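Local coordinates for protein arabinan endo-1,5-alpha-l-arabinosidase A (Cellvibrio cellulosa, PDB 1GYH) that hydrolyses alpha-1,5-arabinofuranosyl bonds of linear arabinan, releasing almost exclusively arabinotriose, and helps break down the plant cell wall, at residues A[8-13]-A[273-278]; A[17-22]-A[34-39]; A[81-86]-A[124-129]; A[90-95]-A[114-119]. All coordinates share one frame; numbering follows the deposited sequence. Where two conformers were deposited one is given.

Contact 1: residues A[8-13]-A[273-278]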
loop_
_atom_site.group_PDB
_atom_site.type_symbol
_atom_site.label_atom_id
_atom_site.label_comp_id
_atom_site.label_asym_id
_atom_site.label_seq_id
_atom_site.Cartn_x
_atom_site.Cartn_y
_atom_site.Cartn_z
ATOM N N HIS A 8 3.141 -9.785 1.747
ATOM C CA HIS A 8 3.093 -8.670 2.695
ATOM C C HIS A 8 2.881 -7.413 1.865
ATOM O O HIS A 8 3.612 -7.164 0.881
ATOM C CB HIS A 8 4.438 -8.580 3.491
ATOM C CG HIS A 8 4.305 -8.074 4.898
ATOM N ND1 HIS A 8 4.663 -6.788 5.258
ATOM C CD2 HIS A 8 3.906 -8.691 6.051
ATOM C CE1 HIS A 8 4.471 -6.627 6.561
ATOM N NE2 HIS A 8 4.020 -7.772 7.069
ATOM N N ASP A 9 1.888 -6.612 2.241
ATOM C CA ASP A 9 1.643 -5.305 1.632
ATOM C C ASP A 9 1.181 -5.444 0.161
ATOM O O ASP A 9 1.691 -4.752 -0.691
ATOM C CB ASP A 9 2.880 -4.362 1.760
ATOM C CG ASP A 9 3.540 -4.427 3.146
ATOM O OD1 ASP A 9 2.792 -4.357 4.178
ATOM O OD2 ASP A 9 4.788 -4.556 3.289
ATOM N N PRO A 10 0.187 -6.293 -0.122
ATOM C CA PRO A 10 -0.174 -6.638 -1.510
ATOM C C PRO A 10 -0.938 -5.578 -2.286
ATOM O O PRO A 10 -1.728 -4.815 -1.724
ATOM C CB PRO A 10 -1.030 -7.880 -1.352
ATOM C CG PRO A 10 -1.761 -7.609 -0.093
ATOM C CD PRO A 10 -0.676 -6.992 0.844
ATOM N N VAL A 11 -0.631 -5.532 -3.575
ATOM C CA VAL A 11 -1.396 -4.797 -4.573
ATOM C C VAL A 11 -1.604 -5.682 -5.822
ATOM O O VAL A 11 -0.902 -6.696 -6.032
ATOM C CB VAL A 11 -0.735 -3.475 -4.960
ATOM C CG1 VAL A 11 -0.717 -2.485 -3.768
ATOM C CG2 VAL A 11 0.679 -3.718 -5.561
ATOM N N MET A 12 -2.578 -5.302 -6.658
ATOM C CA MET A 12 -2.977 -6.135 -7.813
ATOM C C MET A 12 -3.406 -5.272 -8.981
ATOM O O MET A 12 -3.827 -4.117 -8.802
ATOM C CB MET A 12 -4.157 -7.070 -7.468
ATOM C CG MET A 12 -3.865 -8.219 -6.511
ATOM S SD MET A 12 -5.294 -9.256 -6.038
ATOM C CE MET A 12 -5.872 -9.783 -7.560
ATOM N N THR A 13 -3.311 -5.858 -10.166
ATOM C CA THR A 13 -3.831 -5.296 -11.410
ATOM C C THR A 13 -4.143 -6.385 -12.435
ATOM O O THR A 13 -3.706 -7.513 -12.298
ATOM C CB THR A 13 -2.870 -4.217 -11.954
ATOM O OG1 THR A 13 -3.623 -3.260 -12.689
ATOM C CG2 THR A 13 -1.782 -4.754 -12.901
ATOM N N TYR A 273 -13.542 -4.849 -4.158
ATOM C CA TYR A 273 -12.705 -5.845 -3.492
ATOM C C TYR A 273 -11.668 -5.162 -2.587
ATOM O O TYR A 273 -11.091 -4.139 -2.921
ATOM C CB TYR A 273 -12.020 -6.748 -4.518
ATOM C CG TYR A 273 -13.007 -7.536 -5.423
ATOM C CD1 TYR A 273 -13.498 -6.964 -6.592
ATOM C CD2 TYR A 273 -13.418 -8.839 -5.106
ATOM C CE1 TYR A 273 -14.394 -7.653 -7.426
ATOM C CE2 TYR A 273 -14.318 -9.556 -5.934
ATOM C CZ TYR A 273 -14.779 -8.950 -7.100
ATOM O OH TYR A 273 -15.620 -9.612 -7.970
ATOM N N LEU A 274 -11.492 -5.731 -1.421
ATOM C CA LEU A 274 -10.462 -5.339 -0.452
ATOM C C LEU A 274 -9.335 -6.426 -0.492
ATOM O O LEU A 274 -9.632 -7.616 -0.428
ATOM C CB LEU A 274 -11.084 -5.308 0.938
ATOM C CG LEU A 274 -10.142 -4.798 2.060
ATOM C CD1 LEU A 274 -9.876 -3.360 1.951
ATOM C CD2 LEU A 274 -10.722 -5.095 3.423
ATOM N N VAL A 275 -8.074 -5.999 -0.596
ATOM C CA VAL A 275 -6.893 -6.901 -0.779
ATOM C C VAL A 275 -5.927 -6.581 0.389
ATOM O O VAL A 275 -5.590 -5.431 0.609
ATOM C CB VAL A 275 -6.215 -6.671 -2.141
ATOM C CG1 VAL A 275 -5.023 -7.636 -2.407
ATOM C CG2 VAL A 275 -7.212 -6.899 -3.272
ATOM N N LEU A 276 -5.539 -7.584 1.153
ATOM C CA LEU A 276 -4.716 -7.360 2.359
ATOM C C LEU A 276 -3.889 -8.595 2.751
ATOM O O LEU A 276 -4.057 -9.681 2.176
ATOM C CB LEU A 276 -5.609 -6.943 3.539
ATOM C CG LEU A 276 -6.733 -7.863 4.039
ATOM C CD1 LEU A 276 -6.169 -9.052 4.801
ATOM C CD2 LEU A 276 -7.638 -7.120 4.975
ATOM N N HIS A 277 -2.982 -8.423 3.724
ATOM C CA HIS A 277 -2.346 -9.586 4.339
ATOM C C HIS A 277 -2.831 -9.771 5.759
ATOM O O HIS A 277 -3.233 -8.808 6.418
ATOM C CB HIS A 277 -0.807 -9.543 4.262
ATOM C CG HIS A 277 -0.159 -8.537 5.167
ATOM N ND1 HIS A 277 0.441 -7.390 4.687
ATOM C CD2 HIS A 277 0.014 -8.519 6.511
ATOM C CE1 HIS A 277 0.958 -6.708 5.695
ATOM N NE2 HIS A 277 0.697 -7.357 6.817
ATOM N N ALA A 278 -2.791 -11.013 6.210
ATOM C CA ALA A 278 -3.242 -11.382 7.527
ATOM C C ALA A 278 -2.371 -12.496 8.099
ATOM O O ALA A 278 -2.085 -13.472 7.411
ATOM C CB ALA A 278 -4.744 -11.804 7.483
#
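The imidazoles of H8 and H277 stack face to face, their centroids 3.9 Å apart and their planes inclined by 19°. CE1 of H277 lies over the centre of the H8 ring, whereas CD2 of H8 sits above the rim of the H277 ring, which marks the stack as slightly displaced. The edge of the H277 ring is turned to the backbone of D9: D9 N donates to H277 ND1 over 2.9 Å, with an N-H...N angle of 166°, so ND1 serves as the acceptor. H277 CG sits between its backbone N and carbonyl carbon (chi1 72°), a torsion that carries the ring across to H8 and D9.

The D9 carboxylate, probably the catalytic proton acceptor, runs alongside H277, with OD1 3.3 Å from H277 CE1. Its other oxygen, OD2, receives the N-H of H8 ND1 at 3.0 Å from above the carboxylate plane, and also bonds T24 OG1. H8 NE2 is held by Y279 OH, so H8 is tied at both nitrogens.

Further along, P10 CG and M12 SD both rest on V275 CG1, each at 4.0 Å. The loop 8-10 and the first residues of strand 11-15 thus pack across strand 271-280 of another sheet, running roughly opposite to it. Strand 257-268 lies beside both, through H262 against D9 and S264 against V275, and strand 286-296 adds I291 next to M12.

Contact 2: residues A[17-22]-A[34-39]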
loop_
_atom_site.group_PDB
_atom_site.type_symbol
_atom_site.label_atom_id
_atom_site.label_comp_id
_atom_site.label_asym_id
_atom_site.label_seq_id
_atom_site.Cartn_x
_atom_site.Cartn_y
_atom_site.Cartn_z
ATOM N N ASP A 17 -6.449 -10.893 -19.895
ATOM C CA ASP A 17 -7.143 -11.886 -19.038
ATOM C C ASP A 17 -6.282 -12.454 -17.895
ATOM O O ASP A 17 -6.666 -13.463 -17.265
ATOM C CB ASP A 17 -7.719 -13.036 -19.846
ATOM C CG ASP A 17 -6.646 -13.903 -20.449
ATOM O OD1 ASP A 17 -5.445 -13.648 -20.214
ATOM O OD2 ASP A 17 -6.888 -14.863 -21.181
ATOM N N THR A 18 -5.161 -11.789 -17.606
ATOM C CA THR A 18 -4.263 -12.194 -16.522
ATOM C C THR A 18 -4.152 -11.197 -15.367
ATOM O O THR A 18 -3.968 -10.011 -15.574
ATOM C CB THR A 18 -2.860 -12.501 -17.104
ATOM O OG1 THR A 18 -2.980 -13.366 -18.238
ATOM C CG2 THR A 18 -2.021 -13.317 -16.083
ATOM N N TRP A 19 -4.319 -11.710 -14.154
ATOM C CA TRP A 19 -4.154 -10.979 -12.903
ATOM C C TRP A 19 -2.690 -11.051 -12.402
ATOM O O TRP A 19 -2.026 -12.106 -12.518
ATOM C CB TRP A 19 -5.074 -11.571 -11.833
ATOM C CG TRP A 19 -6.537 -11.584 -12.183
ATOM C CD1 TRP A 19 -7.265 -12.641 -12.687
ATOM C CD2 TRP A 19 -7.454 -10.517 -12.000
ATOM N NE1 TRP A 19 -8.583 -12.269 -12.851
ATOM C CE2 TRP A 19 -8.731 -10.978 -12.412
ATOM C CE3 TRP A 19 -7.339 -9.220 -11.505
ATOM C CZ2 TRP A 19 -9.854 -10.175 -12.395
ATOM C CZ3 TRP A 19 -8.467 -8.428 -11.469
ATOM C CH2 TRP A 19 -9.709 -8.902 -11.921
ATOM N N TYR A 20 -2.212 -9.940 -11.833
ATOM C CA TYR A 20 -0.839 -9.857 -11.316
ATOM C C TYR A 20 -0.888 -9.347 -9.898
ATOM O O TYR A 20 -1.699 -8.438 -9.569
ATOM C CB TYR A 20 0.065 -8.973 -12.172
ATOM C CG TYR A 20 0.364 -9.605 -13.498
ATOM C CD1 TYR A 20 -0.515 -9.454 -14.569
ATOM C CD2 TYR A 20 1.484 -10.422 -13.687
ATOM C CE1 TYR A 20 -0.257 -10.055 -15.762
ATOM C CE2 TYR A 20 1.737 -11.040 -14.895
ATOM C CZ TYR A 20 0.872 -10.861 -15.931
ATOM O OH TYR A 20 1.083 -11.465 -17.129
ATOM N N LEU A 21 -0.023 -9.928 -9.062
ATOM C CA LEU A 21 0.039 -9.629 -7.647
ATOM C C LEU A 21 1.500 -9.253 -7.283
ATOM O O LEU A 21 2.465 -9.921 -7.703
ATOM C CB LEU A 21 -0.404 -10.840 -6.852
ATOM C CG LEU A 21 -0.118 -10.940 -5.333
ATOM C CD1 LEU A 21 -0.976 -9.971 -4.503
ATOM C CD2 LEU A 21 -0.359 -12.368 -4.859
ATOM N N PHE A 22 1.638 -8.166 -6.554
ATOM C CA PHE A 22 2.933 -7.594 -6.184
ATOM C C PHE A 22 3.024 -7.554 -4.671
ATOM O O PHE A 22 2.116 -7.088 -3.983
ATOM C CB PHE A 22 3.135 -6.181 -6.745
ATOM C CG PHE A 22 2.957 -6.066 -8.221
ATOM C CD1 PHE A 22 1.681 -6.168 -8.808
ATOM C CD2 PHE A 22 4.056 -5.878 -9.056
ATOM C CE1 PHE A 22 1.523 -6.038 -10.183
ATOM C CE2 PHE A 22 3.900 -5.799 -10.459
ATOM C CZ PHE A 22 2.627 -5.877 -11.020
ATOM N N LYS A 34 -4.874 -16.743 -13.494
ATOM C CA LYS A 34 -6.043 -16.636 -14.374
ATOM C C LYS A 34 -7.356 -16.418 -13.599
ATOM O O LYS A 34 -8.308 -15.930 -14.174
ATOM C CB LYS A 34 -6.116 -17.871 -15.311
ATOM C CG LYS A 34 -4.871 -17.994 -16.254
ATOM C CD LYS A 34 -4.819 -16.937 -17.391
ATOM C CE LYS A 34 -3.545 -17.045 -18.223
ATOM N NZ LYS A 34 -3.636 -16.222 -19.430
ATOM N N ASP A 35 -7.398 -16.749 -12.307
ATOM C CA ASP A 35 -8.648 -16.765 -11.523
ATOM C C ASP A 35 -8.619 -16.052 -10.166
ATOM O O ASP A 35 -9.598 -16.091 -9.453
ATOM C CB ASP A 35 -9.116 -18.216 -11.302
ATOM C CG ASP A 35 -8.051 -19.091 -10.602
ATOM O OD1 ASP A 35 -7.158 -18.538 -9.895
ATOM O OD2 ASP A 35 -8.054 -20.328 -10.716
ATOM N N ARG A 36 -7.508 -15.403 -9.816
ATOM C CA ARG A 36 -7.329 -14.659 -8.553
ATOM C C ARG A 36 -7.162 -15.523 -7.292
ATOM O O ARG A 36 -7.087 -14.987 -6.178
ATOM C CB ARG A 36 -8.489 -13.655 -8.279
ATOM C CG ARG A 36 -8.587 -12.474 -9.180
ATOM C CD ARG A 36 -9.508 -11.362 -8.561
ATOM N NE ARG A 36 -10.940 -11.657 -8.616
ATOM C CZ ARG A 36 -11.712 -12.113 -7.622
ATOM N NH1 ARG A 36 -11.237 -12.425 -6.421
ATOM N NH2 ARG A 36 -13.005 -12.292 -7.861
ATOM N N VAL A 37 -7.102 -16.839 -7.474
ATOM C CA VAL A 37 -7.022 -17.822 -6.386
ATOM C C VAL A 37 -5.735 -18.681 -6.489
ATOM O O VAL A 37 -5.043 -18.882 -5.493
ATOM C CB VAL A 37 -8.245 -18.790 -6.428
ATOM C CG1 VAL A 37 -8.095 -19.975 -5.434
ATOM C CG2 VAL A 37 -9.540 -18.031 -6.159
ATOM N N ASN A 38 -5.482 -19.238 -7.667
ATOM C CA ASN A 38 -4.315 -20.060 -7.994
ATOM C C ASN A 38 -3.194 -19.205 -8.630
ATOM O O ASN A 38 -3.354 -18.696 -9.747
ATOM C CB ASN A 38 -4.748 -21.201 -8.943
ATOM C CG ASN A 38 -5.766 -22.123 -8.319
ATOM O OD1 ASN A 38 -6.977 -22.129 -8.665
ATOM N ND2 ASN A 38 -5.298 -22.932 -7.412
ATOM N N TRP A 39 -2.088 -19.000 -7.896
ATOM C CA TRP A 39 -1.023 -18.049 -8.267
ATOM C C TRP A 39 0.293 -18.766 -8.516
ATOM O O TRP A 39 0.694 -19.601 -7.706
ATOM C CB TRP A 39 -0.804 -17.010 -7.141
ATOM C CG TRP A 39 -1.978 -16.079 -6.863
ATOM C CD1 TRP A 39 -2.974 -16.236 -5.931
ATOM C CD2 TRP A 39 -2.254 -14.848 -7.535
ATOM N NE1 TRP A 39 -3.843 -15.179 -5.999
ATOM C CE2 TRP A 39 -3.436 -14.321 -6.984
ATOM C CE3 TRP A 39 -1.623 -14.138 -8.561
ATOM C CZ2 TRP A 39 -3.996 -13.126 -7.426
ATOM C CZ3 TRP A 39 -2.176 -12.945 -8.994
ATOM C CH2 TRP A 39 -3.348 -12.458 -8.434
HETATM O O HOH W 1 -8.157 -15.459 -17.176
#
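The ammonium nitrogen of K34 is gripped by two groups of the opposing segment: NZ donates to T18 OG1 at 3.2 Å, and it forms a salt bridge with D17 whose hydrogen bond to OD1 is weak. The lysine chain bends once, at chi2 (-72°), then runs extended across T18 toward D17, so the charged end comes back to the strand although the CB starts away from it. D17 and K34 are solvent-exposed, T18 partly so.

Deeper in, two tryptophans carry the packing. The contacts of R36 are those of one of two deposited conformers and to that extent uncertain: in it, CG makes a CH-pi contact over the W19 indole, 3.5 Å from the centroid of the five-membered ring and 5° off its normal. The guanidinium is at most a weak, long cation-pi partner, nearly perpendicular to the indole. W39 presents a ring face to L21, whose CB comes within 3.5 Å of W39 CZ3, while W19 CB touches W39 CH2 at 3.9 Å.

The turn that delivers R36 and W39 is organised by D35: its OD1 accepts from V37 N at 3.0 Å, an Asx turn, and from N38 N at 2.9 Å. W39 packs on M12 and L289, while W19 meets W268 edge-to-face. The turn joins adjacent antiparallel strands, 29-33 and 38-44, in one blade of the five-bladed beta-propeller.

Contact 3: residues A[81-86]-A[124-129]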
loop_
_atom_site.group_PDB
_atom_site.type_symbol
_atom_site.label_atom_id
_atom_site.label_comp_id
_atom_site.label_asym_id
_atom_site.label_seq_id
_atom_site.Cartn_x
_atom_site.Cartn_y
_atom_site.Cartn_z
ATOM N N SER A 81 9.473 1.035 -2.213
ATOM C CA SER A 81 10.113 1.739 -1.086
ATOM C C SER A 81 11.468 1.081 -0.750
ATOM O O SER A 81 11.576 -0.138 -0.668
ATOM C CB SER A 81 9.208 1.722 0.164
ATOM O OG SER A 81 7.839 1.992 -0.162
ATOM N N VAL A 82 12.485 1.915 -0.604
ATOM C CA VAL A 82 13.811 1.545 -0.037
ATOM C C VAL A 82 13.886 2.167 1.366
ATOM O O VAL A 82 13.686 3.362 1.550
ATOM C CB VAL A 82 14.921 2.094 -0.928
ATOM C CG1 VAL A 82 16.281 2.024 -0.217
ATOM C CG2 VAL A 82 14.982 1.354 -2.261
ATOM N N SER A 83 14.170 1.362 2.378
ATOM C CA SER A 83 14.163 1.866 3.739
ATOM C C SER A 83 15.082 1.083 4.672
ATOM O O SER A 83 15.908 0.281 4.225
ATOM C CB SER A 83 12.725 1.835 4.269
ATOM O OG SER A 83 12.564 2.635 5.436
ATOM N N ALA A 84 14.931 1.351 5.960
ATOM C CA ALA A 84 15.584 0.587 7.017
ATOM C C ALA A 84 14.693 0.538 8.238
ATOM O O ALA A 84 14.093 1.548 8.644
ATOM C CB ALA A 84 16.965 1.242 7.377
ATOM N N PHE A 85 14.604 -0.629 8.852
ATOM C CA PHE A 85 13.670 -0.801 9.968
ATOM C C PHE A 85 13.887 0.199 11.081
ATOM O O PHE A 85 15.014 0.410 11.531
ATOM C CB PHE A 85 13.710 -2.252 10.514
ATOM C CG PHE A 85 12.858 -3.214 9.700
ATOM C CD1 PHE A 85 11.456 -3.097 9.704
ATOM C CD2 PHE A 85 13.458 -4.190 8.882
ATOM C CE1 PHE A 85 10.644 -3.967 8.928
ATOM C CE2 PHE A 85 12.669 -5.085 8.108
ATOM C CZ PHE A 85 11.258 -4.972 8.134
ATOM N N GLY A 86 12.808 0.838 11.509
ATOM C CA GLY A 86 12.872 1.784 12.594
ATOM C C GLY A 86 13.309 3.210 12.255
ATOM O O GLY A 86 13.310 4.069 13.143
ATOM N N LEU A 124 9.613 15.463 8.933
ATOM C CA LEU A 124 8.778 14.781 9.914
ATOM C C LEU A 124 7.758 13.816 9.245
ATOM O O LEU A 124 6.577 13.775 9.577
ATOM C CB LEU A 124 8.147 15.797 10.850
ATOM C CG LEU A 124 8.132 15.359 12.313
ATOM C CD1 LEU A 124 9.556 15.033 12.828
ATOM C CD2 LEU A 124 7.546 16.433 13.188
ATOM N N TRP A 125 8.259 13.038 8.300
ATOM C CA TRP A 125 7.509 11.963 7.669
ATOM C C TRP A 125 8.511 10.931 7.187
ATOM O O TRP A 125 9.740 11.197 7.169
ATOM C CB TRP A 125 6.650 12.494 6.491
ATOM C CG TRP A 125 7.239 13.670 5.691
ATOM C CD1 TRP A 125 7.031 15.005 5.930
ATOM C CD2 TRP A 125 8.069 13.609 4.526
ATOM N NE1 TRP A 125 7.697 15.763 5.001
ATOM C CE2 TRP A 125 8.348 14.932 4.130
ATOM C CE3 TRP A 125 8.638 12.574 3.792
ATOM C CZ2 TRP A 125 9.161 15.232 3.033
ATOM C CZ3 TRP A 125 9.440 12.884 2.693
ATOM C CH2 TRP A 125 9.710 14.186 2.346
ATOM N N ASN A 126 7.979 9.802 6.727
ATOM C CA ASN A 126 8.748 8.649 6.278
ATOM C C ASN A 126 8.293 8.276 4.851
ATOM O O ASN A 126 7.125 7.954 4.639
ATOM C CB ASN A 126 8.551 7.477 7.257
ATOM C CG ASN A 126 9.525 6.326 7.007
ATOM O OD1 ASN A 126 10.451 6.458 6.198
ATOM N ND2 ASN A 126 9.308 5.195 7.681
ATOM N N ALA A 127 9.220 8.378 3.894
ATOM C CA ALA A 127 8.974 8.115 2.485
ATOM C C ALA A 127 8.939 6.619 2.145
ATOM O O ALA A 127 9.852 6.086 1.499
ATOM C CB ALA A 127 9.987 8.846 1.643
ATOM N N ILE A 128 7.872 5.961 2.621
ATOM C CA ILE A 128 7.517 4.592 2.268
ATOM C C ILE A 128 5.984 4.488 2.012
ATOM O O ILE A 128 5.234 5.355 2.447
ATOM C CB ILE A 128 7.912 3.559 3.367
ATOM C CG1 ILE A 128 7.063 3.689 4.623
ATOM C CG2 ILE A 128 9.492 3.648 3.682
ATOM C CD1 ILE A 128 7.363 2.579 5.672
ATOM N N ALA A 129 5.583 3.400 1.352
ATOM C CA ALA A 129 4.158 2.993 1.202
ATOM C C ALA A 129 3.333 3.901 0.298
ATOM O O ALA A 129 2.307 4.416 0.707
ATOM C CB ALA A 129 3.468 2.803 2.583
HETATM O O HOH W 2 11.081 2.690 7.754
#
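S81 OG receives the N-H of A129 at 3.1 Å, with an N-H...O angle of 168°, the one direct hydrogen bond between 81-86 and 124-129. It joins strand 75-82 of a propeller blade to the connection leading from strand 110-118 to strand 131-134 of the next sheet. The two segments themselves carry G86 and N126, both probable substrate-binding residues, and I128 lies close to a third, S146. S81 OG stands beside its own backbone N (chi1 -43°), turned to the A129 amide; the same hydroxyl also bonds the carbonyl O of W65, so it is engaged on two fronts.

Next to this bond, I128 supplies the apolar part. Its CB is 3.9 Å from S81 CB, and its CG2 branch lies 3.7 Å from S83 OG, so that I128 touches both serines.

The second shell is polar. A water links S83 OG, 2.8 Å away, to N126 ND2 at 3.1 Å, spanning a distance that the side chains do not bridge directly. S90 OG binds both S83 OG and N126 OD1, which probably helps set the rotation of the N126 amide. With OD1 held by S90, the ND2 side turns to the water, so N126 has a partner at both ends of its amide.

On the backbone, A127 is the centre of an inverse gamma turn, closed by a weak bond from I128 N to N126 O at 2.9 Å.

Contact 4: residues A[90-95]-A[114-119]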
loop_
_atom_site.group_PDB
_atom_site.type_symbol
_atom_site.label_atom_id
_atom_site.label_comp_id
_atom_site.label_asym_id
_atom_site.label_seq_id
_atom_site.Cartn_x
_atom_site.Cartn_y
_atom_site.Cartn_z
ATOM N N SER A 90 14.773 6.802 3.941
ATOM C CA SER A 90 13.838 6.093 3.046
ATOM C C SER A 90 13.592 6.889 1.782
ATOM O O SER A 90 13.745 8.118 1.755
ATOM C CB SER A 90 12.460 5.902 3.698
ATOM O OG SER A 90 12.555 5.328 4.991
ATOM N N ALA A 91 13.217 6.173 0.738
ATOM C CA ALA A 91 12.838 6.811 -0.514
ATOM C C ALA A 91 11.889 5.899 -1.294
ATOM O O ALA A 91 12.003 4.645 -1.246
ATOM C CB ALA A 91 14.059 7.134 -1.385
ATOM N N ILE A 92 10.995 6.563 -2.027
ATOM C CA ILE A 92 10.101 5.905 -2.983
ATOM C C ILE A 92 10.622 6.098 -4.385
ATOM O O ILE A 92 10.886 7.227 -4.828
ATOM C CB ILE A 92 8.653 6.437 -2.818
ATOM C CG1 ILE A 92 8.077 6.011 -1.482
ATOM C CG2 ILE A 92 7.776 5.931 -3.961
ATOM C CD1 ILE A 92 6.885 6.900 -0.989
ATOM N N GLY A 93 10.815 4.975 -5.065
ATOM C CA GLY A 93 11.208 4.938 -6.446
ATOM C C GLY A 93 10.066 4.494 -7.371
ATOM O O GLY A 93 9.026 4.049 -6.906
ATOM N N VAL A 94 10.288 4.605 -8.663
ATOM C CA VAL A 94 9.357 4.023 -9.636
ATOM C C VAL A 94 10.071 3.405 -10.826
ATOM O O VAL A 94 11.001 3.996 -11.382
ATOM C CB VAL A 94 8.274 5.067 -10.067
ATOM C CG1 VAL A 94 8.857 6.215 -10.800
ATOM C CG2 VAL A 94 7.160 4.387 -10.893
ATOM N N THR A 95 9.652 2.188 -11.178
ATOM C CA THR A 95 10.114 1.504 -12.364
ATOM C C THR A 95 8.923 1.155 -13.285
ATOM O O THR A 95 7.844 0.846 -12.820
ATOM C CB THR A 95 10.986 0.260 -11.963
ATOM O OG1 THR A 95 11.494 -0.421 -13.120
ATOM C CG2 THR A 95 10.192 -0.773 -11.172
ATOM N N ILE A 114 14.359 8.107 -7.908
ATOM C CA ILE A 114 13.717 8.540 -6.709
ATOM C C ILE A 114 12.644 9.590 -6.978
ATOM O O ILE A 114 12.926 10.652 -7.527
ATOM C CB ILE A 114 14.763 9.109 -5.710
ATOM C CG1 ILE A 114 15.743 7.979 -5.285
ATOM C CG2 ILE A 114 14.062 9.756 -4.549
ATOM C CD1 ILE A 114 16.951 8.525 -4.523
ATOM N N VAL A 115 11.428 9.267 -6.551
ATOM C CA VAL A 115 10.285 10.181 -6.600
ATOM C C VAL A 115 10.348 11.147 -5.422
ATOM O O VAL A 115 10.263 12.350 -5.582
ATOM C CB VAL A 115 8.948 9.411 -6.557
ATOM C CG1 VAL A 115 7.760 10.366 -6.636
ATOM C CG2 VAL A 115 8.851 8.338 -7.699
ATOM N N ILE A 116 10.509 10.605 -4.227
ATOM C CA ILE A 116 10.599 11.397 -3.020
ATOM C C ILE A 116 11.429 10.636 -1.978
ATOM O O ILE A 116 11.353 9.413 -1.900
ATOM C CB ILE A 116 9.165 11.722 -2.521
ATOM C CG1 ILE A 116 9.189 12.821 -1.481
ATOM C CG2 ILE A 116 8.413 10.453 -2.095
ATOM C CD1 ILE A 116 8.696 12.380 -0.182
ATOM N N GLU A 117 12.230 11.388 -1.228
ATOM C CA GLU A 117 13.114 10.840 -0.176
ATOM C C GLU A 117 12.941 11.625 1.143
ATOM O O GLU A 117 12.953 12.842 1.154
ATOM C CB GLU A 117 14.577 10.894 -0.663
ATOM C CG GLU A 117 15.610 10.475 0.417
ATOM C CD GLU A 117 17.055 10.461 -0.062
ATOM O OE1 GLU A 117 17.314 10.615 -1.298
ATOM O OE2 GLU A 117 17.947 10.278 0.819
ATOM N N SER A 118 12.831 10.917 2.248
ATOM C CA SER A 118 12.843 11.517 3.559
ATOM C C SER A 118 14.283 11.503 4.132
ATOM O O SER A 118 15.048 10.532 3.935
ATOM C CB SER A 118 11.884 10.780 4.522
ATOM O OG SER A 118 12.058 9.355 4.562
ATOM N N VAL A 119 14.593 12.577 4.843
ATOM C CA VAL A 119 15.918 12.839 5.435
ATOM C C VAL A 119 15.775 13.117 6.943
ATOM O O VAL A 119 15.086 14.034 7.356
ATOM C CB VAL A 119 16.636 14.007 4.763
ATOM C CG1 VAL A 119 17.974 14.347 5.496
ATOM C CG2 VAL A 119 16.912 13.746 3.305
#
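V94 CG1 meets V115 CG2 at 3.8 Å, the closest apolar approach between the two segments. Beside it I92 and I116 run side by side on the same face: I92 CD1 is 4.0 Å from I116 CG2 in the conformer described, although a second conformer of I116 makes the detail less certain. M142 and F144 of strand 140-144 cover this side, so the residues belong to the packing between neighbouring sheets. On the other face the methyl of A91 touches I114 CG2 at 4.1 Å and the CB of E117, with helix 53-56 laid against them through V56.

The strands are antiparallel, their short axes at 170°, and the pairing is interrupted by a classic beta bulge in which V115 and I116 both face I92. The evidence is in I92 O, which takes a 2.7 Å bond from V115 N and a weak one from I116 N, so two successive amides point at one carbonyl. V115 has a helix-like backbone (phi/psi -81/-51°), which turns the chain a corner, shifts the register by one residue and brings its side chain onto I92 and V94. Next to the bulge I92 pairs with I116, I92 N donating to I116 O at 2.9 Å.

Toward the far end the contact becomes polar. S118 N reaches S90 O by a bent bond of 3.0 Å. E117, extended beyond its CG, passes S90 O and delivers OE1 to a salt bridge with R55. S118 OG bonds both N88 O and the amide N of A127.

Along the chain, contact 1 closes the longest loop, joining residues 8-13, at the start of the first sheet, to strand 271-280 of the last sheet in chain order; the other three are nested within it, contact 4 inside the loop of contact 3. Contacts 1 and 2, centres about 12 Å apart, share strands 11-15 and 18-23 as sheet neighbours. Contacts 3 and 4, centres about 9 Å apart, share the sheet of strands 75-82 and 90-97. Between the pairs, centres lie about 19 Å apart for contacts 1 and 3 and about 28 Å for 2 and 4. Contact 1 holds the probable proton acceptor and contact 3 two probable substrate-binding residues, whereas contacts 2 and 4 are packing within blades.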